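Local atomic coordinates of metastasis-associated protein MTA1 (Homo sapiens, PDB entry 6G16), a protein that probably serves as a scaffold of the NuRD chromatin-remodelling complex, where its R1 domain binds a histone-chaperone subunit of the RBBP4/7 type. Residues 17-29 with 42-54. Residues are numbered along the deposited sequence; the frame is centred on the assembly and turned at random.
Sequences LTRIARRLCREIL and INSAAIKAECTAR
A nearly perpendicular helix-helix crossing within the MTA R1 domain brings Ala21 and Cys25 against Ile47 and Cys51; helices 17-24 and 44-53 meet at 92°, their axes 9.4 Å apart. Small residues suit such a crossing: Ala21 offers only a methyl, and its CB lies 3.4 Å from SG of Cys51. That sulfur reaches helix 17-24 because it stands opposite its own backbone N (chi1 -177°), and CD1 of Leu17 borders it. Cys25, where the first helix breaks and the short helix 26-29 begins, tucks SG 4.0 Å from CB of Cys51. Beyond the break, Ile28 and Ile47 lie alongside and point opposite ways, CG2 of Ile28 3.7 Å from CG1 of Ile47. CB of Leu29 meets CD1 of Ile47 at 3.9 Å, while CD1 of Leu29 meets CG2 of Ile42. At the polar margin, CD of Glu50 lies 3.8 Å from CD1 of Ile28. Within 42-54, Arg54 NH1 forms a salt bridge with Glu50 OE2 at 2.9 Å, in the guanidinium plane but above the carboxylate's; Leu24 O sits over one guanidinium face. With an alanine in place of Glu50, Arg54 would probably lose its charged mate and swing off Leu24, uncovering Ile28 CD1. Mainly apolar packing thus joins the helices, while Arg22 and Arg26, starting away from helix 44-53, make salt bridges to the partner protein's chain.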
loop_
_atom_site.group_PDB
_atom_site.type_symbol
_atom_site.label_atom_id
_atom_site.label_comp_id
_atom_site.label_asym_id
_atom_site.label_seq_id
_atom_site.Cartn_x
_atom_site.Cartn_y
_atom_site.Cartn_z
ATOM N N LEU B 17 8.428 -20.128 20.366
ATOM C CA LEU B 17 9.213 -21.301 19.985
ATOM C C LEU B 17 9.480 -21.336 18.466
ATOM O O LEU B 17 10.592 -21.663 18.016
ATOM C CB LEU B 17 8.533 -22.595 20.469
ATOM C CG LEU B 17 9.342 -23.914 20.522
ATOM C CD1 LEU B 17 9.681 -24.493 19.151
ATOM C CD2 LEU B 17 10.612 -23.788 21.356
ATOM N N THR B 18 8.471 -21.004 17.669
ATOM C CA THR B 18 8.685 -21.010 16.229
ATOM C C THR B 18 9.681 -19.914 15.858
ATOM O O THR B 18 10.550 -20.149 15.019
ATOM C CB THR B 18 7.382 -20.906 15.432
ATOM O OG1 THR B 18 6.448 -21.879 15.928
ATOM C CG2 THR B 18 7.643 -21.207 13.939
ATOM N N ARG B 19 9.592 -18.755 16.516
ATOM C CA ARG B 19 10.529 -17.665 16.267
ATOM C C ARG B 19 11.980 -18.071 16.502
ATOM O O ARG B 19 12.855 -17.787 15.668
ATOM C CB ARG B 19 10.215 -16.444 17.120
ATOM C CG ARG B 19 8.906 -15.778 16.796
ATOM C CD ARG B 19 8.891 -14.324 17.272
ATOM N NE ARG B 19 7.619 -13.691 16.934
ATOM C CZ ARG B 19 6.460 -13.924 17.556
ATOM N NH1 ARG B 19 6.398 -14.768 18.601
ATOM N NH2 ARG B 19 5.341 -13.314 17.138
ATOM N N ILE B 20 12.243 -18.726 17.628
ATOM C CA ILE B 20 13.613 -19.196 17.922
ATOM C C ILE B 20 14.025 -20.372 17.041
ATOM O O ILE B 20 15.197 -20.495 16.685
ATOM C CB ILE B 20 13.849 -19.505 19.425
ATOM C CG1 ILE B 20 12.955 -20.665 19.917
ATOM C CG2 ILE B 20 13.699 -18.203 20.242
ATOM C CD1 ILE B 20 12.403 -20.509 21.345
ATOM N N ALA B 21 13.075 -21.216 16.667
ATOM C CA ALA B 21 13.377 -22.283 15.728
ATOM C C ALA B 21 13.884 -21.732 14.384
ATOM O O ALA B 21 14.798 -22.297 13.777
ATOM C CB ALA B 21 12.151 -23.158 15.507
ATOM N N ARG B 22 13.264 -20.650 13.922
ATOM C CA ARG B 22 13.636 -20.023 12.658
ATOM C C ARG B 22 15.091 -19.559 12.703
ATOM O O ARG B 22 15.803 -19.641 11.696
ATOM C CB ARG B 22 12.709 -18.839 12.336
ATOM C CG ARG B 22 11.289 -19.237 11.976
ATOM C CD ARG B 22 10.454 -18.086 11.451
ATOM N NE ARG B 22 10.538 -16.915 12.313
ATOM C CZ ARG B 22 9.516 -16.193 12.771
ATOM N NH1 ARG B 22 8.258 -16.479 12.472
ATOM N NH2 ARG B 22 9.774 -15.132 13.532
ATOM N N ARG B 23 15.529 -19.071 13.866
ATOM C CA ARG B 23 16.922 -18.618 14.019
ATOM C C ARG B 23 17.858 -19.810 14.160
ATOM O O ARG B 23 18.820 -19.929 13.404
ATOM C CB ARG B 23 17.069 -17.621 15.164
ATOM C CG ARG B 23 16.550 -16.235 14.787
ATOM C CD ARG B 23 16.996 -15.158 15.764
ATOM N NE ARG B 23 16.564 -13.801 15.388
ATOM C CZ ARG B 23 17.233 -12.949 14.600
ATOM N NH1 ARG B 23 18.394 -13.284 14.048
ATOM N NH2 ARG B 23 16.730 -11.739 14.356
ATOM N N LEU B 24 17.544 -20.721 15.073
ATOM C CA LEU B 24 18.316 -21.963 15.225
ATOM C C LEU B 24 18.549 -22.756 13.953
ATOM O O LEU B 24 19.653 -23.254 13.740
ATOM C CB LEU B 24 17.625 -22.905 16.213
ATOM C CG LEU B 24 17.951 -22.713 17.700
ATOM C CD1 LEU B 24 17.609 -24.015 18.437
ATOM C CD2 LEU B 24 19.426 -22.320 17.936
ATOM N N CYS B 25 17.505 -22.883 13.138
ATOM C CA CYS B 25 17.546 -23.701 11.941
ATOM C C CYS B 25 17.641 -22.834 10.678
ATOM O O CYS B 25 17.222 -23.223 9.573
ATOM C CB CYS B 25 16.332 -24.616 11.923
ATOM S SG CYS B 25 16.178 -25.531 13.485
ATOM N N ARG B 26 18.246 -21.663 10.853
ATOM C CA ARG B 26 18.608 -20.783 9.748
ATOM C C ARG B 26 19.097 -21.524 8.496
ATOM O O ARG B 26 18.704 -21.185 7.402
ATOM C CB ARG B 26 19.672 -19.784 10.235
ATOM C CG ARG B 26 20.140 -18.782 9.188
ATOM C CD ARG B 26 20.902 -17.610 9.798
ATOM N NE ARG B 26 20.104 -16.883 10.795
ATOM C CZ ARG B 26 19.156 -15.978 10.524
ATOM N NH1 ARG B 26 18.856 -15.647 9.265
ATOM N NH2 ARG B 26 18.497 -15.379 11.521
ATOM N N GLU B 27 19.947 -22.526 8.663
ATOM C CA GLU B 27 20.576 -23.201 7.510
ATOM C C GLU B 27 19.613 -24.115 6.753
ATOM O O GLU B 27 19.823 -24.401 5.570
ATOM C CB GLU B 27 21.824 -24.008 7.936
ATOM C CG GLU B 27 22.870 -23.277 8.783
ATOM C CD GLU B 27 23.247 -21.894 8.272
ATOM O OE1 GLU B 27 23.151 -21.660 7.029
ATOM O OE2 GLU B 27 23.649 -21.051 9.130
ATOM N N ILE B 28 18.578 -24.589 7.447
ATOM C CA ILE B 28 17.533 -25.407 6.837
ATOM C C ILE B 28 16.420 -24.546 6.223
ATOM O O ILE B 28 16.043 -24.726 5.073
ATOM C CB ILE B 28 16.918 -26.360 7.861
ATOM C CG1 ILE B 28 17.999 -27.369 8.296
ATOM C CG2 ILE B 28 15.717 -27.096 7.245
ATOM C CD1 ILE B 28 17.548 -28.427 9.299
ATOM N N LEU B 29 15.901 -23.619 7.010
ATOM C CA LEU B 29 14.856 -22.710 6.567
ATOM C C LEU B 29 15.283 -21.804 5.420
ATOM O O LEU B 29 14.550 -21.648 4.471
ATOM C CB LEU B 29 14.399 -21.855 7.750
ATOM C CG LEU B 29 13.423 -20.725 7.479
ATOM C CD1 LEU B 29 12.145 -21.228 6.818
ATOM C CD2 LEU B 29 13.131 -20.045 8.800
ATOM N N ILE B 42 7.973 -25.133 2.590
ATOM C CA ILE B 42 9.098 -25.102 3.498
ATOM C C ILE B 42 9.192 -26.459 4.202
ATOM O O ILE B 42 8.190 -27.008 4.640
ATOM C CB ILE B 42 8.907 -23.956 4.518
ATOM C CG1 ILE B 42 9.078 -22.633 3.791
ATOM C CG2 ILE B 42 9.886 -24.072 5.697
ATOM C CD1 ILE B 42 8.648 -21.431 4.587
ATOM N N ASN B 43 10.404 -26.960 4.367
ATOM C CA ASN B 43 10.647 -28.208 5.095
ATOM C C ASN B 43 10.455 -28.104 6.620
ATOM O O ASN B 43 11.403 -28.206 7.401
ATOM C CB ASN B 43 12.048 -28.687 4.757
ATOM C CG ASN B 43 12.241 -30.175 4.966
ATOM O OD1 ASN B 43 11.491 -30.849 5.711
ATOM N ND2 ASN B 43 13.287 -30.707 4.305
ATOM N N SER B 44 9.205 -27.940 7.038
ATOM C CA SER B 44 8.891 -27.796 8.464
ATOM C C SER B 44 9.286 -29.020 9.309
ATOM O O SER B 44 9.731 -28.889 10.447
ATOM C CB SER B 44 7.397 -27.479 8.658
ATOM O OG SER B 44 6.603 -28.648 8.660
ATOM N N ALA B 45 9.108 -30.211 8.763
ATOM C CA ALA B 45 9.510 -31.432 9.485
ATOM C C ALA B 45 10.983 -31.351 9.911
ATOM O O ALA B 45 11.301 -31.357 11.122
ATOM C CB ALA B 45 9.258 -32.681 8.629
ATOM N N ALA B 46 11.856 -31.204 8.910
ATOM C CA ALA B 46 13.288 -31.021 9.160
ATOM C C ALA B 46 13.576 -29.935 10.216
ATOM O O ALA B 46 14.380 -30.161 11.124
ATOM C CB ALA B 46 14.005 -30.714 7.861
ATOM N N ILE B 47 12.900 -28.788 10.103
ATOM C CA ILE B 47 13.083 -27.663 11.037
ATOM C C ILE B 47 12.704 -28.067 12.453
ATOM O O ILE B 47 13.467 -27.783 13.377
ATOM C CB ILE B 47 12.291 -26.400 10.603
ATOM C CG1 ILE B 47 12.887 -25.834 9.305
ATOM C CG2 ILE B 47 12.291 -25.322 11.697
ATOM C CD1 ILE B 47 12.014 -24.785 8.627
ATOM N N LYS B 48 11.545 -28.719 12.605
ATOM C CA LYS B 48 11.033 -29.128 13.932
ATOM C C LYS B 48 11.973 -30.151 14.599
ATOM O O LYS B 48 12.262 -30.080 15.800
ATOM C CB LYS B 48 9.623 -29.715 13.813
ATOM C CG LYS B 48 8.560 -28.651 13.594
ATOM C CD LYS B 48 7.218 -29.239 13.193
ATOM C CE LYS B 48 6.348 -28.190 12.520
ATOM N NZ LYS B 48 5.028 -28.767 12.151
ATOM N N ALA B 49 12.457 -31.087 13.796
ATOM C CA ALA B 49 13.393 -32.078 14.275
ATOM C C ALA B 49 14.634 -31.397 14.804
ATOM O O ALA B 49 14.948 -31.509 15.997
ATOM C CB ALA B 49 13.751 -33.047 13.160
ATOM N N GLU B 50 15.315 -30.649 13.932
ATOM C CA GLU B 50 16.594 -30.034 14.311
ATOM C C GLU B 50 16.443 -28.987 15.423
ATOM O O GLU B 50 17.379 -28.744 16.169
ATOM C CB GLU B 50 17.304 -29.424 13.114
ATOM C CG GLU B 50 18.826 -29.384 13.289
ATOM C CD GLU B 50 19.514 -28.232 12.558
ATOM O OE1 GLU B 50 18.852 -27.237 12.133
ATOM O OE2 GLU B 50 20.758 -28.308 12.434
ATOM N N CYS B 51 15.271 -28.374 15.532
ATOM C CA CYS B 51 15.000 -27.466 16.640
ATOM C C CYS B 51 14.901 -28.230 17.969
ATOM O O CYS B 51 15.554 -27.839 18.973
ATOM C CB CYS B 51 13.722 -26.683 16.406
ATOM S SG CYS B 51 13.381 -25.474 17.734
ATOM N N THR B 52 14.087 -29.297 17.979
ATOM C CA THR B 52 13.930 -30.135 19.193
ATOM C C THR B 52 15.277 -30.762 19.623
ATOM O O THR B 52 15.563 -30.880 20.826
ATOM C CB THR B 52 12.824 -31.214 19.067
ATOM O OG1 THR B 52 13.104 -32.090 17.970
ATOM C CG2 THR B 52 11.447 -30.569 18.863
ATOM N N ALA B 53 16.117 -31.108 18.640
ATOM C CA ALA B 53 17.462 -31.652 18.911
ATOM C C ALA B 53 18.443 -30.608 19.492
ATOM O O ALA B 53 19.117 -30.870 20.495
ATOM C CB ALA B 53 18.042 -32.265 17.648
ATOM N N ARG B 54 18.500 -29.429 18.883
ATOM C CA ARG B 54 19.413 -28.353 19.318
ATOM C C ARG B 54 18.811 -27.358 20.354
ATOM O O ARG B 54 19.343 -26.240 20.533
ATOM C CB ARG B 54 19.894 -27.559 18.092
ATOM C CG ARG B 54 20.713 -28.353 17.095
ATOM C CD ARG B 54 20.845 -27.579 15.785
ATOM N NE ARG B 54 21.470 -26.255 15.940
ATOM C CZ ARG B 54 21.848 -25.459 14.933
ATOM N NH1 ARG B 54 21.675 -25.833 13.665
ATOM N NH2 ARG B 54 22.410 -24.270 15.201
#